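Sensor protein (Vibrio cholerae, PDB 3BY9) is the C4-dicarboxylate-sensing domain of the histidine kinase DctB, whose full-length form probably autophosphorylates on histidine with ATP in a two-component system. Local coordinates at residues 31-34 with 35-38. Sequence-based numbering, arbitrary orientation.
Sequences AHIP and HLIS. With CA (calcium ion), chain C.
The short helix 33-38 of this sensor, probably a tandem PAS-like (PDC) domain as in DctB relatives, illustrates how a helix of under two turns can present a backbone carbonyl, Leu-36 O, to a calcium ion. It packs on strands 128-138 and 141-150 of the five-stranded antiparallel sheet, whose Tyr-131 and Lys-149 bind succinate in another structure of the protein. Its first turn closes through His-32 O, which accepts the N-H of Leu-36 in the carbonyl plane at 3.1 Å. Next in line, Ile-37 N reaches Ile-33 O at 3.1 Å, close to the direction of that carbonyl. Pro-34, placed in the first turn, has no N-H to offer. A water accepts from His-35 N and donates to Ala-31 O, linking the two in place of a direct bond. On one flank Ile-33 and Leu-36 run side by side, with CD1 of Ile-33 4.0 Å from CD2 of Leu-36; the same CD1 lies over one face of the His-32 ring, offset toward its rim. CG1 of Ile-37 comes back to 3.5 Å from Ile-33 O. Beyond the segments, Pro-34 packs on Tyr-132, Tyr-134 and Val-148, while Ile-37 meets Ile-146 of the sheet and Tyr-62 and Leu-63 of helix 53-70, so the turn joins sheet to helix. Leu-36 O binds the calcium ion at 2.4 Å, alongside OD1 of Asp-40 and two waters. One of these waters also donates to His-35 O, which Ser-38 N reaches at 3.2 Å. With OG between the backbone N and the carbonyl carbon (chi1 66°), the Ser-38 hydroxyl turns to the same His-35 O and donates at 2.9 Å, from the same face of the carbonyl plane as Ser-38 N.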
ATOM      1  N   ALA A  31      -3.310  -6.155  10.079  1.00  9.78           N
ATOM      2  CA  ALA A  31      -3.744  -4.856  10.579  1.00  7.42           C
ATOM      3  C   ALA A  31      -3.669  -4.630  12.087  1.00 10.66           C
ATOM      4  O   ALA A  31      -3.479  -3.506  12.518  1.00 12.25           O
ATOM      5  CB  ALA A  31      -5.207  -4.592  10.121  1.00 14.40           C
ATOM      6  N   HIS A  32      -3.865  -5.696  12.850  1.00 12.94           N
ATOM      7  CA  HIS A  32      -3.927  -5.588  14.298  1.00 10.49           C
ATOM      8  C   HIS A  32      -2.574  -5.889  14.921  1.00 10.25           C
ATOM      9  O   HIS A  32      -2.454  -5.796  16.140  1.00  9.30           O
ATOM     10  CB  HIS A  32      -4.910  -6.636  14.858  1.00 12.35           C
ATOM     11  CG  HIS A  32      -4.595  -8.050  14.439  1.00 20.49           C
ATOM     12  ND1 HIS A  32      -4.533  -8.439  13.112  1.00 29.87           N
ATOM     13  CD2 HIS A  32      -4.312  -9.166  15.163  1.00 26.12           C
ATOM     14  CE1 HIS A  32      -4.234  -9.724  13.039  1.00 28.38           C
ATOM     15  NE2 HIS A  32      -4.095 -10.194  14.266  1.00 20.88           N
ATOM     16  N   ILE A  33      -1.585  -6.235  14.111  1.00  9.06           N
ATOM     17  CA  ILE A  33      -0.314  -6.639  14.727  1.00 11.10           C
ATOM     18  C   ILE A  33       0.443  -5.497  15.402  1.00 10.13           C
ATOM     19  O   ILE A  33       1.013  -5.692  16.480  1.00  7.14           O
ATOM     20  CB  ILE A  33       0.606  -7.391  13.706  1.00  9.98           C
ATOM     21  CG1 ILE A  33      -0.131  -8.639  13.132  1.00 10.02           C
ATOM     22  CG2 ILE A  33       1.924  -7.795  14.391  1.00 10.94           C
ATOM     23  CD1 ILE A  33      -0.547  -9.687  14.231  1.00 12.03           C
ATOM     24  N   PRO A  34       0.472  -4.298  14.806  1.00 10.73           N
ATOM     25  CA  PRO A  34       1.205  -3.215  15.487  1.00  9.17           C
ATOM     26  C   PRO A  34       0.617  -2.976  16.886  1.00 10.00           C
ATOM     27  O   PRO A  34       1.359  -2.871  17.854  1.00  9.12           O
ATOM     28  CB  PRO A  34       1.009  -2.026  14.552  1.00 10.35           C
ATOM     29  CG  PRO A  34       1.037  -2.702  13.171  1.00 10.16           C
ATOM     30  CD  PRO A  34       0.170  -3.952  13.392  1.00  8.49           C
ATOM     31  N   HIS A  35      -0.713  -2.937  17.010  1.00  9.42           N
ATOM     32  CA  HIS A  35      -1.291  -2.694  18.349  1.00 10.47           C
ATOM     33  C   HIS A  35      -0.894  -3.877  19.266  1.00  8.20           C
ATOM     34  O   HIS A  35      -0.462  -3.670  20.397  1.00  8.28           O
ATOM     35  CB  HIS A  35      -2.817  -2.580  18.255  1.00  9.81           C
ATOM     36  CG  HIS A  35      -3.494  -2.294  19.578  1.00 10.81           C
ATOM     37  ND1 HIS A  35      -4.821  -2.563  19.804  1.00 16.84           N
ATOM     38  CD2 HIS A  35      -3.021  -1.726  20.720  1.00 14.15           C
ATOM     39  CE1 HIS A  35      -5.146  -2.163  21.029  1.00 13.02           C
ATOM     40  NE2 HIS A  35      -4.073  -1.654  21.606  1.00 17.25           N
ATOM     41  N   LEU A  36      -0.986  -5.111  18.744  1.00  7.97           N
ATOM     42  CA  LEU A  36      -0.686  -6.300  19.532  1.00  8.08           C
ATOM     43  C   LEU A  36       0.671  -6.252  20.211  1.00  6.62           C
ATOM     44  O   LEU A  36       0.766  -6.584  21.403  1.00  8.62           O
ATOM     45  CB  LEU A  36      -0.773  -7.560  18.629  1.00  6.32           C
ATOM     46  CG  LEU A  36      -0.159  -8.845  19.212  1.00 13.66           C
ATOM     47  CD1 LEU A  36      -0.959  -9.267  20.427  1.00 17.23           C
ATOM     48  CD2 LEU A  36      -0.158  -9.975  18.192  1.00 13.01           C
ATOM     49  N   ILE A  37       1.698  -5.813  19.483  1.00  7.86           N
ATOM     50  CA  ILE A  37       3.028  -5.824  20.069  1.00  6.69           C
ATOM     51  C   ILE A  37       3.496  -4.496  20.584  1.00  8.32           C
ATOM     52  O   ILE A  37       4.547  -4.426  21.242  1.00  8.80           O
ATOM     53  CB  ILE A  37       4.125  -6.351  19.074  1.00  6.94           C
ATOM     54  CG1 ILE A  37       4.236  -5.445  17.822  1.00  7.99           C
ATOM     55  CG2 ILE A  37       3.744  -7.780  18.574  1.00  9.36           C
ATOM     56  CD1 ILE A  37       5.425  -5.811  16.898  1.00  9.97           C
ATOM     57  N   SER A  38       2.709  -3.458  20.345  1.00  7.42           N
ATOM     58  CA  SER A  38       3.165  -2.102  20.650  1.00  9.15           C
ATOM     59  C   SER A  38       3.646  -1.847  22.056  1.00  7.66           C
ATOM     60  O   SER A  38       4.660  -1.141  22.248  1.00  9.05           O
ATOM     61  CB  SER A  38       2.069  -1.081  20.293  1.00  8.20           C
ATOM     62  OG  SER A  38       0.922  -1.235  21.111  1.00  7.34           O
TER
HETATM   63 CA    CA C   1       1.125  -6.418  23.745  1.00  7.58          CA
HETATM   64  O   HOH W   1      -2.602  -2.209  14.784  1.00  9.73           O
HETATM   65  O   HOH W   2       0.474  -4.181  22.979  1.00  7.60           O
HETATM   66  O   HOH W   3       1.100  -8.909  24.003  1.00  7.98           O